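Local coordinates for sulfonate ABC transporter, periplasmic sulfonate-binding protein SsuA (Methylobacillus flagellatus, PDB 3UIF), which probably binds sulfonates or sulfate esters in the periplasm and delivers them to an ABC transporter for uptake, at residues Val232-Ile242 with Tyr259-Trp270. Sequence-based numbering, arbitrary orientation.
Sequences VAQDENKETYI and YDQDNVSWRQRW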
loop_
_atom_site.group_PDB
_atom_site.type_symbol
_atom_site.label_atom_id
_atom_site.label_comp_id
_atom_site.label_asym_id
_atom_site.label_seq_id
_atom_site.Cartn_x
_atom_site.Cartn_y
_atom_site.Cartn_z
ATOM N N VAL A 232 5.414 -16.388 -0.218
ATOM C CA VAL A 232 6.371 -15.290 -0.215
ATOM C C VAL A 232 6.745 -14.849 1.206
ATOM O O VAL A 232 7.821 -14.285 1.411
ATOM C CB VAL A 232 5.843 -14.069 -1.007
ATOM C CG1 VAL A 232 4.852 -13.261 -0.170
ATOM C CG2 VAL A 232 6.985 -13.184 -1.474
ATOM N N ALA A 233 5.859 -15.110 2.170
ATOM C CA ALA A 233 6.008 -14.596 3.529
ATOM C C ALA A 233 7.032 -15.384 4.370
ATOM O O ALA A 233 7.463 -14.919 5.425
ATOM C CB ALA A 233 4.659 -14.528 4.226
ATOM N N GLN A 234 7.423 -16.560 3.886
ATOM C CA GLN A 234 8.486 -17.336 4.496
ATOM C C GLN A 234 9.832 -16.671 4.169
ATOM O O GLN A 234 10.001 -16.126 3.078
ATOM C CB GLN A 234 8.430 -18.776 3.982
ATOM C CG GLN A 234 7.064 -19.450 4.137
ATOM C CD GLN A 234 7.005 -20.846 3.534
ATOM O OE1 GLN A 234 7.851 -21.697 3.809
ATOM N NE2 GLN A 234 5.989 -21.093 2.713
ATOM N N ASP A 235 10.773 -16.703 5.117
ATOM C CA ASP A 235 12.069 -16.012 4.967
ATOM C C ASP A 235 12.896 -16.523 3.803
ATOM O O ASP A 235 13.595 -15.742 3.162
ATOM C CB ASP A 235 12.934 -16.135 6.215
ATOM C CG ASP A 235 12.167 -15.895 7.497
ATOM O OD1 ASP A 235 11.652 -14.765 7.686
ATOM O OD2 ASP A 235 12.099 -16.849 8.321
ATOM N N GLU A 236 12.832 -17.825 3.528
ATOM C CA GLU A 236 13.610 -18.393 2.427
ATOM C C GLU A 236 13.248 -17.784 1.057
ATOM O O GLU A 236 13.988 -17.926 0.085
ATOM C CB GLU A 236 13.469 -19.911 2.399
ATOM C CG GLU A 236 12.178 -20.422 1.765
ATOM C CD GLU A 236 12.122 -21.941 1.712
ATOM O OE1 GLU A 236 11.618 -22.511 0.717
ATOM O OE2 GLU A 236 12.603 -22.575 2.671
ATOM N N ASN A 237 12.112 -17.093 0.983
ATOM C CA ASN A 237 11.643 -16.561 -0.287
ATOM C C ASN A 237 11.718 -15.053 -0.357
ATOM O O ASN A 237 11.345 -14.456 -1.364
ATOM C CB ASN A 237 10.236 -17.054 -0.582
ATOM C CG ASN A 237 10.183 -18.553 -0.737
ATOM O OD1 ASN A 237 11.042 -19.146 -1.383
ATOM N ND2 ASN A 237 9.184 -19.178 -0.131
ATOM N N LYS A 238 12.224 -14.442 0.708
ATOM C CA LYS A 238 12.418 -13.013 0.728
ATOM C C LYS A 238 13.336 -12.542 -0.426
ATOM O O LYS A 238 12.992 -11.621 -1.159
ATOM C CB LYS A 238 12.911 -12.580 2.105
ATOM C CG LYS A 238 13.210 -11.097 2.225
ATOM C CD LYS A 238 13.687 -10.713 3.617
ATOM C CE LYS A 238 14.155 -9.267 3.616
ATOM N NZ LYS A 238 14.321 -8.696 4.981
ATOM N N GLU A 239 14.477 -13.200 -0.611
ATOM C CA GLU A 239 15.401 -12.849 -1.688
ATOM C C GLU A 239 14.792 -13.011 -3.086
ATOM O O GLU A 239 15.021 -12.170 -3.963
ATOM C CB GLU A 239 16.713 -13.625 -1.569
ATOM C CG GLU A 239 17.785 -12.851 -0.824
ATOM C CD GLU A 239 17.979 -11.425 -1.368
ATOM O OE1 GLU A 239 17.531 -10.473 -0.678
ATOM O OE2 GLU A 239 18.572 -11.249 -2.477
ATOM N N THR A 240 14.025 -14.081 -3.293
ATOM C CA THR A 240 13.299 -14.252 -4.549
ATOM C C THR A 240 12.341 -13.080 -4.806
ATOM O O THR A 240 12.368 -12.498 -5.894
ATOM C CB THR A 240 12.573 -15.613 -4.635
ATOM O OG1 THR A 240 13.531 -16.665 -4.471
ATOM C CG2 THR A 240 11.940 -15.786 -5.988
ATOM N N TYR A 241 11.528 -12.720 -3.809
ATOM C CA TYR A 241 10.676 -11.546 -3.934
ATOM C C TYR A 241 11.479 -10.302 -4.343
ATOM O O TYR A 241 11.141 -9.648 -5.327
ATOM C CB TYR A 241 9.860 -11.270 -2.665
ATOM C CG TYR A 241 9.196 -9.912 -2.712
ATOM C CD1 TYR A 241 8.032 -9.700 -3.472
ATOM C CD2 TYR A 241 9.766 -8.817 -2.047
ATOM C CE1 TYR A 241 7.445 -8.440 -3.546
ATOM C CE2 TYR A 241 9.197 -7.561 -2.117
ATOM C CZ TYR A 241 8.039 -7.376 -2.860
ATOM O OH TYR A 241 7.490 -6.124 -2.905
ATOM N N ILE A 242 12.547 -9.999 -3.609
ATOM C CA ILE A 242 13.382 -8.832 -3.891
ATOM C C ILE A 242 13.892 -8.799 -5.344
ATOM O O ILE A 242 13.875 -7.751 -6.006
ATOM C CB ILE A 242 14.594 -8.731 -2.912
ATOM C CG1 ILE A 242 14.150 -8.588 -1.445
ATOM C CG2 ILE A 242 15.530 -7.591 -3.306
ATOM C CD1 ILE A 242 13.161 -7.477 -1.170
ATOM N N TYR A 259 12.794 -3.162 3.895
ATOM C CA TYR A 259 12.477 -4.187 4.894
ATOM C C TYR A 259 13.524 -4.318 5.989
ATOM O O TYR A 259 13.371 -5.092 6.914
ATOM C CB TYR A 259 12.226 -5.534 4.210
ATOM C CG TYR A 259 11.052 -5.444 3.283
ATOM C CD1 TYR A 259 9.766 -5.656 3.756
ATOM C CD2 TYR A 259 11.213 -5.065 1.948
ATOM C CE1 TYR A 259 8.674 -5.542 2.928
ATOM C CE2 TYR A 259 10.120 -4.934 1.111
ATOM C CZ TYR A 259 8.850 -5.179 1.608
ATOM O OH TYR A 259 7.739 -5.060 0.797
ATOM N N ASP A 260 14.581 -3.534 5.901
ATOM C CA ASP A 260 15.700 -3.633 6.826
ATOM C C ASP A 260 15.392 -2.935 8.157
ATOM O O ASP A 260 14.882 -1.811 8.169
ATOM C CB ASP A 260 16.906 -2.981 6.183
ATOM C CG ASP A 260 18.083 -3.886 6.156
ATOM O OD1 ASP A 260 18.856 -3.904 7.166
ATOM O OD2 ASP A 260 18.224 -4.587 5.118
ATOM N N GLN A 261 15.690 -3.602 9.270
ATOM C CA GLN A 261 15.597 -2.970 10.590
ATOM C C GLN A 261 14.206 -2.390 10.943
ATOM O O GLN A 261 14.074 -1.490 11.773
ATOM C CB GLN A 261 16.717 -1.932 10.780
ATOM C CG GLN A 261 18.106 -2.490 10.492
ATOM C CD GLN A 261 19.225 -1.635 11.055
ATOM O OE1 GLN A 261 19.500 -0.539 10.558
ATOM N NE2 GLN A 261 19.895 -2.140 12.104
ATOM N N ASP A 262 13.177 -2.963 10.336
ATOM C CA ASP A 262 11.794 -2.548 10.533
ATOM C C ASP A 262 11.237 -3.142 11.850
ATOM O O ASP A 262 11.694 -4.199 12.291
ATOM C CB ASP A 262 10.976 -3.021 9.320
ATOM C CG ASP A 262 9.686 -2.218 9.100
ATOM O OD1 ASP A 262 9.199 -1.497 10.016
ATOM O OD2 ASP A 262 9.136 -2.346 7.983
ATOM N N ASN A 263 10.278 -2.467 12.484
ATOM C CA ASN A 263 9.622 -3.052 13.661
ATOM C C ASN A 263 8.532 -4.073 13.303
ATOM O O ASN A 263 7.828 -4.584 14.173
ATOM C CB ASN A 263 9.090 -1.978 14.624
ATOM C CG ASN A 263 8.060 -1.058 13.994
ATOM O OD1 ASN A 263 7.703 -1.170 12.814
ATOM N ND2 ASN A 263 7.596 -0.118 14.783
ATOM N N VAL A 264 8.404 -4.344 12.009
ATOM C CA VAL A 264 7.511 -5.376 11.496
ATOM C C VAL A 264 8.338 -6.376 10.674
ATOM O O VAL A 264 9.017 -5.994 9.713
ATOM C CB VAL A 264 6.383 -4.758 10.638
ATOM C CG1 VAL A 264 5.480 -5.850 10.085
ATOM C CG2 VAL A 264 5.573 -3.743 11.447
ATOM N N SER A 265 8.301 -7.641 11.071
ATOM C CA SER A 265 9.069 -8.693 10.410
ATOM C C SER A 265 8.662 -8.884 8.958
ATOM O O SER A 265 7.633 -8.382 8.519
ATOM C CB SER A 265 8.905 -10.015 11.151
ATOM O OG SER A 265 7.702 -10.641 10.795
ATOM N N TRP A 266 9.487 -9.620 8.225
ATOM C CA TRP A 266 9.215 -9.947 6.836
ATOM C C TRP A 266 7.862 -10.599 6.627
ATOM O O TRP A 266 7.100 -10.197 5.741
ATOM C CB TRP A 266 10.331 -10.831 6.281
ATOM C CG TRP A 266 9.975 -11.386 4.938
ATOM C CD1 TRP A 266 9.650 -12.699 4.620
ATOM C CD2 TRP A 266 9.811 -10.637 3.692
ATOM N NE1 TRP A 266 9.352 -12.819 3.290
ATOM C CE2 TRP A 266 9.420 -11.618 2.676
ATOM C CE3 TRP A 266 9.977 -9.303 3.321
ATOM C CZ2 TRP A 266 9.202 -11.262 1.364
ATOM C CZ3 TRP A 266 9.760 -8.955 1.991
ATOM C CH2 TRP A 266 9.382 -9.918 1.037
ATOM N N ARG A 267 7.559 -11.604 7.447
ATOM C CA ARG A 267 6.280 -12.283 7.417
ATOM C C ARG A 267 5.120 -11.358 7.770
ATOM O O ARG A 267 4.090 -11.346 7.098
ATOM C CB ARG A 267 6.304 -13.474 8.365
ATOM C CG ARG A 267 5.117 -14.416 8.195
ATOM C CD ARG A 267 4.972 -15.367 9.372
ATOM N NE ARG A 267 6.051 -16.345 9.403
ATOM C CZ ARG A 267 6.043 -17.452 10.151
ATOM N NH1 ARG A 267 4.995 -17.723 10.930
ATOM N NH2 ARG A 267 7.081 -18.291 10.119
ATOM N N GLN A 268 5.288 -10.586 8.829
ATOM C CA GLN A 268 4.250 -9.662 9.272
ATOM C C GLN A 268 3.909 -8.562 8.249
ATOM O O GLN A 268 2.780 -8.067 8.215
ATOM C CB GLN A 268 4.611 -9.069 10.638
ATOM C CG GLN A 268 4.541 -10.058 11.789
ATOM C CD GLN A 268 3.126 -10.565 12.044
ATOM O OE1 GLN A 268 2.819 -11.747 11.819
ATOM N NE2 GLN A 268 2.252 -9.676 12.505
ATOM N N ARG A 269 4.866 -8.211 7.394
ATOM C CA ARG A 269 4.622 -7.242 6.333
ATOM C C ARG A 269 3.553 -7.713 5.338
ATOM O O ARG A 269 2.983 -6.904 4.604
ATOM C CB ARG A 269 5.922 -6.890 5.602
ATOM C CG ARG A 269 6.937 -6.110 6.433
ATOM C CD ARG A 269 6.512 -4.688 6.772
ATOM N NE ARG A 269 6.338 -3.876 5.572
ATOM C CZ ARG A 269 7.298 -3.168 4.968
ATOM N NH1 ARG A 269 8.541 -3.143 5.442
ATOM N NH2 ARG A 269 7.005 -2.468 3.887
ATOM N N TRP A 270 3.286 -9.014 5.337
ATOM C CA TRP A 270 2.393 -9.634 4.387
ATOM C C TRP A 270 1.086 -10.024 5.020
ATOM O O TRP A 270 0.249 -10.655 4.386
ATOM C CB TRP A 270 3.086 -10.857 3.781
ATOM C CG TRP A 270 4.225 -10.504 2.845
ATOM C CD1 TRP A 270 5.578 -10.376 3.156
ATOM C CD2 TRP A 270 4.141 -10.203 1.413
ATOM N NE1 TRP A 270 6.311 -10.031 2.058
ATOM C CE2 TRP A 270 5.521 -9.906 0.976
ATOM C CE3 TRP A 270 3.104 -10.149 0.474
ATOM C CZ2 TRP A 270 5.823 -9.576 -0.351
ATOM C CZ3 TRP A 270 3.427 -9.818 -0.851
ATOM C CH2 TRP A 270 4.753 -9.542 -1.253
HETATM O O HOH W 1 9.747 -13.391 9.135
HETATM O O HOH W 2 15.767 -6.657 4.140
#
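The indole N-H of W266 is satisfied by the carbonyl end of helix 215-233: NE1 donates to V232 O at 2.8 Å. NE1 lies in the V232 carbonyl plane, at a C=O...donor angle of 145°, while V232 O sits tilted from the indole plane. The N-H...O angle of 137° shows a bent bond. Q234 O, 3.4 Å from NE1, adds a weak second acceptor; it also receives the backbone N of N237, which starts the turn into helix 238-245. With CG anti to the backbone N (chi1 170°), the indole reaches into the bend between the two helices, where the aliphatic chain of K238 crosses one face: its CG stands 3.7 Å from the centroid of the six-membered ring, a CH-pi contact. Replacing W266 by an alanine would probably leave V232 O, and more weakly Q234 O, without this donor and the K238 chain without the face it crosses. The K238 ammonium donates to a water 2.6 Å from NZ, which bonds weakly to D260 OD2. A second water donates to D235 OD1 and accepts from R267 N, while R267 NH1 is held by F322 O outside the contact. V232 CG1 sits over the six-membered ring of W270, 3.4 Å from its centroid, and W270 turns its edge to the face of Y241 in a T-shaped pair. Y241 CD2 meets the W266 edge at CH2, 3.3 Å away, the rings oblique. Y241, W266 and W270 thus form an aromatic cluster fastening the 259-270 loop to the junction of helices 215-233 and 238-245, consistent with the two-lobed type 2 periplasmic binding protein fold.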